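OxyR (Porphyromonas gingivalis, PDB 3HO7) probably binds DNA as a redox-sensitive transcriptional activator of the LysR family, this chain being its regulatory domain. Local coordinates at residues I15-L18 / P19-P23; A54-S58 / G59-M63. All coordinates share one frame; numbering follows the deposited sequence.

Contact 1 (I15-L18 / P19-P23)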
loop_
_atom_site.group_PDB
_atom_site.type_symbol
_atom_site.label_atom_id
_atom_site.label_comp_id
_atom_site.label_asym_id
_atom_site.label_seq_id
_atom_site.Cartn_x
_atom_site.Cartn_y
_atom_site.Cartn_z
ATOM N N ILE A 15 2.881 -16.764 7.995
ATOM C CA ILE A 15 1.741 -16.597 7.100
ATOM C C ILE A 15 1.854 -15.357 6.221
ATOM O O ILE A 15 2.159 -14.263 6.697
ATOM C CB ILE A 15 0.416 -16.543 7.879
ATOM C CG1 ILE A 15 -0.756 -16.349 6.914
ATOM C CG2 ILE A 15 0.453 -15.433 8.915
ATOM C CD1 ILE A 15 -2.095 -16.252 7.596
ATOM N N ALA A 16 1.601 -15.540 4.929
ATOM C CA ALA A 16 1.628 -14.440 3.983
ATOM C C ALA A 16 0.221 -13.897 3.778
ATOM O O ALA A 16 -0.767 -14.596 4.009
ATOM C CB ALA A 16 2.220 -14.892 2.658
ATOM N N VAL A 17 0.136 -12.645 3.352
ATOM C CA VAL A 17 -1.147 -12.014 3.108
ATOM C C VAL A 17 -1.025 -11.052 1.941
ATOM O O VAL A 17 -0.019 -10.356 1.802
ATOM C CB VAL A 17 -1.644 -11.249 4.349
ATOM C CG1 VAL A 17 -3.041 -10.692 4.111
ATOM C CG2 VAL A 17 -1.622 -12.156 5.569
ATOM N N LEU A 18 -2.050 -11.021 1.096
ATOM C CA LEU A 18 -2.070 -10.097 -0.027
ATOM C C LEU A 18 -2.112 -8.652 0.443
ATOM O O LEU A 18 -2.702 -8.339 1.480
ATOM C CB LEU A 18 -3.257 -10.383 -0.945
ATOM C CG LEU A 18 -3.048 -11.532 -1.934
ATOM C CD1 LEU A 18 -2.562 -12.776 -1.213
ATOM C CD2 LEU A 18 -4.326 -11.808 -2.717
ATOM N N PRO A 19 -1.481 -7.758 -0.327
ATOM C CA PRO A 19 -1.476 -6.338 -0.009
ATOM C C PRO A 19 -2.875 -5.755 -0.118
ATOM O O PRO A 19 -3.170 -4.734 0.499
ATOM C CB PRO A 19 -0.578 -5.733 -1.094
ATOM C CG PRO A 19 0.147 -6.886 -1.712
ATOM C CD PRO A 19 -0.764 -8.052 -1.576
ATOM N N THR A 20 -3.726 -6.401 -0.911
ATOM C CA THR A 20 -5.100 -5.949 -1.087
ATOM C C THR A 20 -6.040 -6.580 -0.060
ATOM O O THR A 20 -7.259 -6.396 -0.124
ATOM C CB THR A 20 -5.615 -6.242 -2.511
ATOM O OG1 THR A 20 -5.302 -7.596 -2.869
ATOM C CG2 THR A 20 -4.957 -5.299 -3.512
ATOM N N ILE A 21 -5.467 -7.322 0.883
ATOM C CA ILE A 21 -6.232 -7.922 1.972
ATOM C C ILE A 21 -5.700 -7.439 3.318
ATOM O O ILE A 21 -6.466 -7.067 4.207
ATOM C CB ILE A 21 -6.147 -9.467 1.947
ATOM C CG1 ILE A 21 -6.762 -10.034 0.666
ATOM C CG2 ILE A 21 -6.831 -10.068 3.170
ATOM C CD1 ILE A 21 -6.758 -11.546 0.622
ATOM N N ALA A 22 -4.377 -7.436 3.450
ATOM C CA ALA A 22 -3.712 -7.163 4.725
ATOM C C ALA A 22 -4.313 -6.013 5.528
ATOM O O ALA A 22 -4.588 -6.164 6.720
ATOM C CB ALA A 22 -2.227 -6.928 4.499
ATOM N N PRO A 23 -4.499 -4.850 4.886
ATOM C CA PRO A 23 -4.922 -3.637 5.587
ATOM C C PRO A 23 -6.336 -3.741 6.138
ATOM O O PRO A 23 -6.651 -3.134 7.164
ATOM C CB PRO A 23 -4.876 -2.561 4.491
ATOM C CG PRO A 23 -4.028 -3.133 3.407
ATOM C CD PRO A 23 -4.264 -4.606 3.453
#

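Contact 2 (A54-S58 / G59-M63)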
loop_
_atom_site.group_PDB
_atom_site.type_symbol
_atom_site.label_atom_id
_atom_site.label_comp_id
_atom_site.label_asym_id
_atom_site.label_seq_id
_atom_site.Cartn_x
_atom_site.Cartn_y
_atom_site.Cartn_z
ATOM N N ALA A 54 4.754 -19.638 -4.423
ATOM C CA ALA A 54 6.144 -20.082 -4.463
ATOM C C ALA A 54 6.672 -20.374 -3.062
ATOM O O ALA A 54 7.350 -21.378 -2.842
ATOM C CB ALA A 54 7.013 -19.040 -5.150
ATOM N N SER A 55 6.356 -19.489 -2.121
ATOM C CA SER A 55 6.815 -19.639 -0.745
ATOM C C SER A 55 6.165 -20.842 -0.068
ATOM O O SER A 55 6.823 -21.583 0.659
ATOM C CB SER A 55 6.551 -18.361 0.050
ATOM O OG SER A 55 7.360 -17.302 -0.431
ATOM N N LEU A 56 4.874 -21.037 -0.316
ATOM C CA LEU A 56 4.168 -22.194 0.218
ATOM C C LEU A 56 4.834 -23.494 -0.220
ATOM O O LEU A 56 5.140 -24.352 0.607
ATOM C CB LEU A 56 2.703 -22.184 -0.221
ATOM C CG LEU A 56 1.728 -21.359 0.622
ATOM C CD1 LEU A 56 0.368 -21.285 -0.057
ATOM C CD2 LEU A 56 1.602 -21.950 2.017
ATOM N N LEU A 57 5.058 -23.635 -1.523
ATOM C CA LEU A 57 5.684 -24.840 -2.058
ATOM C C LEU A 57 7.049 -25.109 -1.430
ATOM O O LEU A 57 7.314 -26.213 -0.953
ATOM C CB LEU A 57 5.813 -24.761 -3.582
ATOM C CG LEU A 57 4.577 -25.131 -4.407
ATOM C CD1 LEU A 57 4.863 -24.985 -5.893
ATOM C CD2 LEU A 57 4.121 -26.547 -4.088
ATOM N N SER A 58 7.911 -24.095 -1.427
ATOM C CA SER A 58 9.276 -24.245 -0.924
ATOM C C SER A 58 9.327 -24.436 0.591
ATOM O O SER A 58 10.268 -25.030 1.117
ATOM C CB SER A 58 10.130 -23.039 -1.322
ATOM O OG SER A 58 9.736 -21.880 -0.608
ATOM N N GLY A 59 8.317 -23.924 1.287
ATOM C CA GLY A 59 8.252 -24.044 2.739
ATOM C C GLY A 59 8.699 -22.790 3.465
ATOM O O GLY A 59 8.942 -22.817 4.672
ATOM N N GLU A 60 8.816 -21.692 2.725
ATOM C CA GLU A 60 9.181 -20.401 3.300
ATOM C C GLU A 60 8.067 -19.882 4.205
ATOM O O GLU A 60 8.318 -19.150 5.163
ATOM C CB GLU A 60 9.469 -19.385 2.192
ATOM C CG GLU A 60 9.864 -18.002 2.696
ATOM C CD GLU A 60 10.084 -17.007 1.566
ATOM O OE1 GLU A 60 10.058 -17.423 0.390
ATOM O OE2 GLU A 60 10.285 -15.808 1.857
ATOM N N ILE A 61 6.834 -20.264 3.889
ATOM C CA ILE A 61 5.677 -19.876 4.689
ATOM C C ILE A 61 4.736 -21.062 4.879
ATOM O O ILE A 61 4.666 -21.950 4.030
ATOM C CB ILE A 61 4.909 -18.700 4.051
ATOM C CG1 ILE A 61 4.204 -19.144 2.766
ATOM C CG2 ILE A 61 5.850 -17.535 3.779
ATOM C CD1 ILE A 61 3.399 -18.040 2.102
ATOM N N ASP A 62 4.018 -21.072 5.996
ATOM C CA ASP A 62 3.136 -22.184 6.335
ATOM C C ASP A 62 1.764 -22.055 5.683
ATOM O O ASP A 62 1.179 -23.047 5.251
ATOM C CB ASP A 62 2.980 -22.292 7.854
ATOM C CG ASP A 62 4.276 -22.653 8.549
ATOM O OD1 ASP A 62 5.065 -23.433 7.973
ATOM O OD2 ASP A 62 4.505 -22.162 9.672
ATOM N N MET A 63 1.254 -20.829 5.627
ATOM C CA MET A 63 -0.068 -20.572 5.070
ATOM C C MET A 63 -0.058 -19.266 4.294
ATOM O O MET A 63 0.819 -18.423 4.489
ATOM C CB MET A 63 -1.116 -20.495 6.184
ATOM C CG MET A 63 -1.058 -21.638 7.180
ATOM S SD MET A 63 -2.206 -21.441 8.560
ATOM C CE MET A 63 -1.849 -22.937 9.482
HETATM O O HOH W 1 4.511 -24.816 3.235
HETATM O O HOH W 2 10.183 -19.690 -1.526
#

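Contact 1 (I15-L18 / P19-P23)
Val17 and Ile21 meet through methyl groups where strand 11-17 gives way to the turn before helix 22-36, Val17 CG1 lying 4.0 Å from Ile21 CG2. The valine presents CG1 opposite its own amide (chi1 -175°), which sends that methyl forward along the chain, over the start of the helix; it comes within 3.9 Å of Ala22 CB and packs still more closely on the Ala22 backbone. Ile21 spreads its two branches between neighbours. CG2 takes the Val17 side, while CG1 turns to Leu18, at 3.9 Å from Leu18 CB, and CD1 carries on to 4.1 Å from Leu18 CD2, so the two long side chains cross at a slant. Leu18 CB also abuts CD of the Pro19 ring, a closeness largely set by the peptide link. Beyond this cluster, Ile65 of strand 63-66 lies against both Val17 and Ile21, and Leu18 reaches Thr49 and Cys52 of helix 49-58. Ala22 packs on Tyr140 of the second subunit.

The polar edge centres on one carbonyl. Leu18 O receives Ala22 N at 2.7 Å, nearly in line with the C=O bond (169°), and also Ile21 N at 3.0 Å, which approaches from above the carbonyl plane. Two consecutive amides thus close the turn on a single oxygen. Thr20 O accepts a hydrogen bond from Arg187 NH2.

This is the strand-to-helix corner of a beta-alpha-beta unit. Ile21, at the N-cap, has an apolar side chain and offers no polar cap; the amide of Ala22 in the first turn is met by a main-chain carbonyl instead, and Pro23 brings no N-H that needs an acceptor. The corner can therefore bury the Ile21 side chain while the amides of Ile21 and Ala22 are both held by Leu18 O.

Contact 2 (A54-S58 / G59-M63)
Ser55 O gathers the amides that follow helix 49-58, taking Gly59 N at 2.8 Å and, more weakly, Glu60 N at 2.9 Å, as the chain turns out of the helix through the positive phi (100°) of Gly59. The weak bond from Glu60, spanning the turn, and that positive phi are consistent with a Schellman motif, although the companion bond from Gly59 N to Leu56 O is weak and doubtful. Outside the turn, the extended Glu60 side chain, with CG anti to the backbone N, runs back beside the helix and brings OE1 to 2.8 Å from Ser55 OG, a hydroxyl whose one proton also has Arg51 O within reach. The apolar half lies with Ile61. Its CG1 sits between backbone N and carbonyl carbon (chi1 69°), and this swings the ethyl branch back to the helix, with Ile61 CG1 3.7 Å from Ser55 CB and 3.9 Å from Leu56 CD2. Leu56 lies askew to that branch, and its CD2 goes on to 3.4 Å from Asp62 O. Leu56 also packs on Ala192 of strand 184-194 and Leu75 of strand 75-89, while Ile61 rests on Ala16 of strand 11-17. Asp62 OD2 holds Asn14 N, and Met63, which opens strand 63-66, lies against Leu191 and Val193.

From the N terminus, strand 11-17 runs into contact 1, which closes the turn into helix 22-36. Strand 40-46 and helix 49-58 follow, and contact 2 then closes the turn from that helix into strand 63-66. The two turns come in series, neither nested nor crossed, with centres about 15 Å apart. Strands 11-17 and 63-66 pair in parallel, and here the contacts meet: Ala16 N lies 3.0 Å from Met63 O, a probable hydrogen bond, and Ala16 CB packs on Ile61 CD1. The first thus leads out of a sheet strand and the second back into its neighbour, within the LysR substrate-binding fold.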